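402AA LONG hypothetical molybdopterin biosynthesis MOEA protein (Pyrococcus horikoshii, PDB 1UZ5) probably catalyses insertion of molybdate into adenylylated molybdopterin, a magnesium-dependent step in molybdenum cofactor biosynthesis that releases AMP. Local coordinates at residues D119-R122 with I127-Y130; K285-G290 with L308-L313. All coordinates share one frame; numbering follows the deposited sequence.

The two contacts illustrate how one elongated chain divides its architecture between remote modules. Contact 1 pairs the strands of a short hairpin in the MoeA N-terminal region, and its centre lies about 53 Å from the centre of the chain. Contact 2 belongs to the probable molybdopterin-binding domain, about 23 Å from that same point on the other side. Their centres are about 77 Å apart and their nearest atoms about 59 Å, so neither touches the other. A sulfate ion, probably from the crystallisation liquor, is bound beside contact 2; contact 1 is backbone-led sheet packing, whereas contact 2 is a small buried meeting of two polar side chains.

Contact 1 (D119-R122 with I127-Y130); sequences DVER and ILIY
The carbonyl oxygen Glu121 O takes two donors from the facing strand: Leu128 N at 2.8 Å and, more weakly, the CA-H of Ile127, with CA 3.2 Å away. Leu128 O accepts Glu121 N at 3.2 Å (N-H...O angle 158°), with a weaker, more bent CA-H contact from Val120. Glu121 and Leu128 thus form a hydrogen-bonded antiparallel pair, followed by Arg122 and Ile127 as a non-hydrogen-bonded one. Beyond the Glu121-Leu128 bonds, a water donates to Asp119 O at 2.7 Å and accepts from Tyr130 N at 2.8 Å, tying the backbones together.

On one face of the sheet, CG2 of Val120 comes within 4.2 Å of CB of Ile127 at a slant, and Tyr59 and Ile115 pack on this side. On the other, Glu121 swings CG opposite its own amide nitrogen (chi1 173°) and runs alongside Leu128, bringing OE2 to 3.8 Å from the methyl CD1. The Tyr130 ring presents its edge to Glu121 CB, and the carboxylate plane is turned 77° from the ring; OE2 stays 3.9 Å from Tyr130 OH.

Strand 126-129 also pairs with strand 75-83 through Leu77 and Val75, while strand 120-123 is outermost within the chain: a beta hairpin at one edge of a mixed sheet.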
# COMPACT_ATOMS: atom_id res chain seq x y z
N ASP A 119 37.01 20.86 22.85
CA ASP A 119 38.36 20.36 22.58
C ASP A 119 39.38 21.41 22.17
O ASP A 119 40.45 21.08 21.66
CB ASP A 119 38.32 19.25 21.52
CG ASP A 119 37.55 18.03 21.99
OD1 ASP A 119 37.74 17.63 23.16
OD2 ASP A 119 36.77 17.47 21.20
N VAL A 120 39.07 22.68 22.39
CA VAL A 120 40.01 23.74 22.06
C VAL A 120 39.97 24.76 23.18
O VAL A 120 39.05 24.76 23.99
CB VAL A 120 39.64 24.47 20.73
CG1 VAL A 120 39.35 23.45 19.64
CG2 VAL A 120 38.46 25.40 20.95
N GLU A 121 40.98 25.63 23.22
CA GLU A 121 41.03 26.68 24.23
C GLU A 121 40.96 28.03 23.53
O GLU A 121 41.75 28.31 22.62
CB GLU A 121 42.32 26.57 25.05
CG GLU A 121 42.55 27.73 26.02
CD GLU A 121 43.66 27.46 27.02
OE1 GLU A 121 43.48 26.57 27.88
OE2 GLU A 121 44.71 28.14 26.95
N ARG A 122 40.01 28.87 23.95
CA ARG A 122 39.84 30.18 23.35
C ARG A 122 40.73 31.25 23.97
O ARG A 122 40.75 31.41 25.19
CB ARG A 122 38.38 30.61 23.47
CG ARG A 122 37.40 29.73 22.72
CD ARG A 122 35.98 30.11 23.06
NE ARG A 122 35.72 31.53 22.83
CZ ARG A 122 34.61 32.16 23.20
NH1 ARG A 122 33.65 31.50 23.83
NH2 ARG A 122 34.47 33.45 22.94
N ILE A 127 42.09 30.32 18.76
CA ILE A 127 41.89 29.07 19.47
C ILE A 127 43.15 28.21 19.41
O ILE A 127 43.93 28.29 18.46
CB ILE A 127 40.69 28.27 18.88
CG1 ILE A 127 40.95 27.94 17.41
CG2 ILE A 127 39.41 29.08 19.02
CD1 ILE A 127 39.87 27.04 16.79
N LEU A 128 43.34 27.40 20.45
CA LEU A 128 44.49 26.51 20.52
C LEU A 128 44.02 25.07 20.33
O LEU A 128 43.08 24.62 20.98
CB LEU A 128 45.20 26.65 21.87
CG LEU A 128 45.87 28.00 22.17
CD1 LEU A 128 46.44 27.96 23.58
CD2 LEU A 128 46.96 28.28 21.15
N ILE A 129 44.69 24.36 19.43
CA ILE A 129 44.37 22.98 19.11
C ILE A 129 45.55 22.11 19.53
O ILE A 129 46.69 22.36 19.14
CB ILE A 129 44.10 22.83 17.60
CG1 ILE A 129 42.96 23.78 17.21
CG2 ILE A 129 43.75 21.39 17.26
CD1 ILE A 129 42.65 23.81 15.73
N TYR A 130 45.26 21.08 20.32
CA TYR A 130 46.29 20.18 20.85
C TYR A 130 46.34 18.81 20.19
O TYR A 130 47.24 18.01 20.46
CB TYR A 130 46.07 20.00 22.36
CG TYR A 130 46.04 21.30 23.14
CD1 TYR A 130 47.22 21.91 23.56
CD2 TYR A 130 44.83 21.94 23.42
CE1 TYR A 130 47.20 23.12 24.25
CE2 TYR A 130 44.80 23.16 24.11
CZ TYR A 130 45.99 23.74 24.52
OH TYR A 130 45.98 24.94 25.20
O HOH W 1 42.65 20.12 20.47

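Contact 2 (K285-G290 with L308-L313); sequences KPTIIG and LTNFTL. With SO4 (sulfate ion), chain E.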
# COMPACT_ATOMS: atom_id res chain seq x y z
N LYS A 285 -19.29 -21.82 -7.28
CA LYS A 285 -19.56 -22.69 -8.41
C LYS A 285 -20.21 -21.92 -9.56
O LYS A 285 -19.77 -22.01 -10.70
CB LYS A 285 -20.45 -23.86 -7.98
CG LYS A 285 -20.90 -24.77 -9.11
CD LYS A 285 -21.87 -25.82 -8.61
CE LYS A 285 -22.37 -26.72 -9.73
NZ LYS A 285 -23.34 -27.73 -9.25
N PRO A 286 -21.27 -21.15 -9.27
CA PRO A 286 -21.97 -20.38 -10.30
C PRO A 286 -21.35 -19.02 -10.68
O PRO A 286 -21.91 -18.29 -11.50
CB PRO A 286 -23.36 -20.21 -9.71
CG PRO A 286 -23.04 -19.99 -8.27
CD PRO A 286 -22.00 -21.05 -7.98
N THR A 287 -20.20 -18.70 -10.10
CA THR A 287 -19.54 -17.42 -10.38
C THR A 287 -19.40 -17.13 -11.87
O THR A 287 -19.02 -17.99 -12.66
CB THR A 287 -18.15 -17.36 -9.72
OG1 THR A 287 -18.29 -17.55 -8.31
CG2 THR A 287 -17.50 -16.01 -9.97
N ILE A 288 -19.70 -15.89 -12.25
CA ILE A 288 -19.63 -15.45 -13.64
C ILE A 288 -18.55 -14.39 -13.85
O ILE A 288 -18.31 -13.55 -12.99
CB ILE A 288 -20.98 -14.84 -14.08
CG1 ILE A 288 -22.10 -15.86 -13.89
CG2 ILE A 288 -20.90 -14.39 -15.52
CD1 ILE A 288 -23.49 -15.27 -14.08
N ILE A 289 -17.91 -14.44 -15.02
CA ILE A 289 -16.89 -13.46 -15.39
C ILE A 289 -17.10 -13.13 -16.86
O ILE A 289 -17.03 -14.02 -17.71
CB ILE A 289 -15.46 -14.00 -15.22
CG1 ILE A 289 -15.23 -14.46 -13.78
CG2 ILE A 289 -14.45 -12.91 -15.56
CD1 ILE A 289 -13.87 -15.07 -13.55
N GLY A 290 -17.38 -11.87 -17.15
CA GLY A 290 -17.61 -11.46 -18.52
C GLY A 290 -17.02 -10.10 -18.84
O GLY A 290 -16.28 -9.52 -18.04
N LEU A 308 -17.11 -12.71 -0.30
CA LEU A 308 -15.81 -12.22 0.15
C LEU A 308 -14.68 -13.09 -0.39
O LEU A 308 -13.67 -12.58 -0.87
CB LEU A 308 -15.79 -12.21 1.68
CG LEU A 308 -14.53 -11.70 2.38
CD1 LEU A 308 -14.17 -10.32 1.86
CD2 LEU A 308 -14.77 -11.67 3.88
N THR A 309 -14.87 -14.40 -0.32
CA THR A 309 -13.87 -15.34 -0.80
C THR A 309 -13.65 -15.19 -2.30
O THR A 309 -12.51 -15.09 -2.76
CB THR A 309 -14.27 -16.79 -0.49
OG1 THR A 309 -14.13 -17.02 0.92
CG2 THR A 309 -13.38 -17.77 -1.25
N ASN A 310 -14.74 -15.18 -3.07
CA ASN A 310 -14.61 -15.05 -4.52
C ASN A 310 -14.09 -13.68 -4.92
O ASN A 310 -13.39 -13.54 -5.92
CB ASN A 310 -15.96 -15.32 -5.19
CG ASN A 310 -16.29 -16.80 -5.25
OD1 ASN A 310 -16.24 -17.50 -4.24
ND2 ASN A 310 -16.64 -17.28 -6.43
N PHE A 311 -14.44 -12.66 -4.15
CA PHE A 311 -13.98 -11.30 -4.41
C PHE A 311 -12.45 -11.29 -4.34
O PHE A 311 -11.77 -10.81 -5.24
CB PHE A 311 -14.56 -10.34 -3.37
CG PHE A 311 -13.91 -8.97 -3.35
CD1 PHE A 311 -14.15 -8.06 -4.37
CD2 PHE A 311 -13.09 -8.60 -2.29
CE1 PHE A 311 -13.58 -6.79 -4.33
CE2 PHE A 311 -12.52 -7.33 -2.25
CZ PHE A 311 -12.77 -6.42 -3.27
N THR A 312 -11.94 -11.85 -3.25
CA THR A 312 -10.51 -11.92 -3.01
C THR A 312 -9.75 -12.71 -4.07
O THR A 312 -8.68 -12.30 -4.53
CB THR A 312 -10.24 -12.56 -1.64
OG1 THR A 312 -10.86 -11.77 -0.62
CG2 THR A 312 -8.74 -12.66 -1.37
N LEU A 313 -10.32 -13.85 -4.47
CA LEU A 313 -9.70 -14.71 -5.46
C LEU A 313 -9.71 -14.18 -6.89
O LEU A 313 -8.74 -14.33 -7.62
CB LEU A 313 -10.36 -16.09 -5.45
CG LEU A 313 -10.03 -17.00 -4.26
CD1 LEU A 313 -10.95 -18.20 -4.26
CD2 LEU A 313 -8.57 -17.44 -4.36
S SO4 E . -21.33 -23.48 -4.38
O1 SO4 E . -21.75 -25.05 -4.45
O2 SO4 E . -22.20 -22.82 -5.34
O3 SO4 E . -21.47 -23.03 -3.17
O4 SO4 E . -19.98 -23.49 -4.89
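Thr287 and Asn310 make this contact by themselves, their side chains advancing from opposite directions to meet in a buried spot between a loop leading into strand 288-292 and the helix 304-322. Both elements lie in the probable molybdopterin-binding domain, whose mixed sheet includes strands 288-292 and 295-300. The hydroxyl OG1 of Thr287 lies 2.5 Å from the amide atom modelled as ND2 of Asn310, an uncertain distance; the amide is also probably turned over, so which of its ends faces the hydroxyl is doubtful. The hydroxyl has a firmer partner in Gly284 O, to which it is hydrogen-bonded. Its direction follows from the first torsion: with chi1 at -58°, OG1 stands beside the backbone N, while the methyl CG2 takes the position opposite that nitrogen. Leu300, on strand 295-300, packs against both residues and lends the polar pair an apolar flank, and Leu314 adds to it beside Thr287.

Within the helix, Leu308 O receives Thr312 N at 3.0 Å and Thr312 OG1 at 2.9 Å, the two donors reaching it from opposite faces of its carbonyl plane.

Two residues before Thr287, Lys285 N donates to the sulfate oxygen O4 at 3.0 Å with an angle of 155°, and Arg346 binds the same ion. The sulfate remains apart from the pair, 7.1 Å separating its O4 from Thr287 OG1. The chemistry implies two separate polar sites: a buried hydroxyl that gives its proton to Gly284 O, leaving OG1 lone pairs for whatever faces it from Asn310, and a backbone N-H that, with an arginine, can hold an anion.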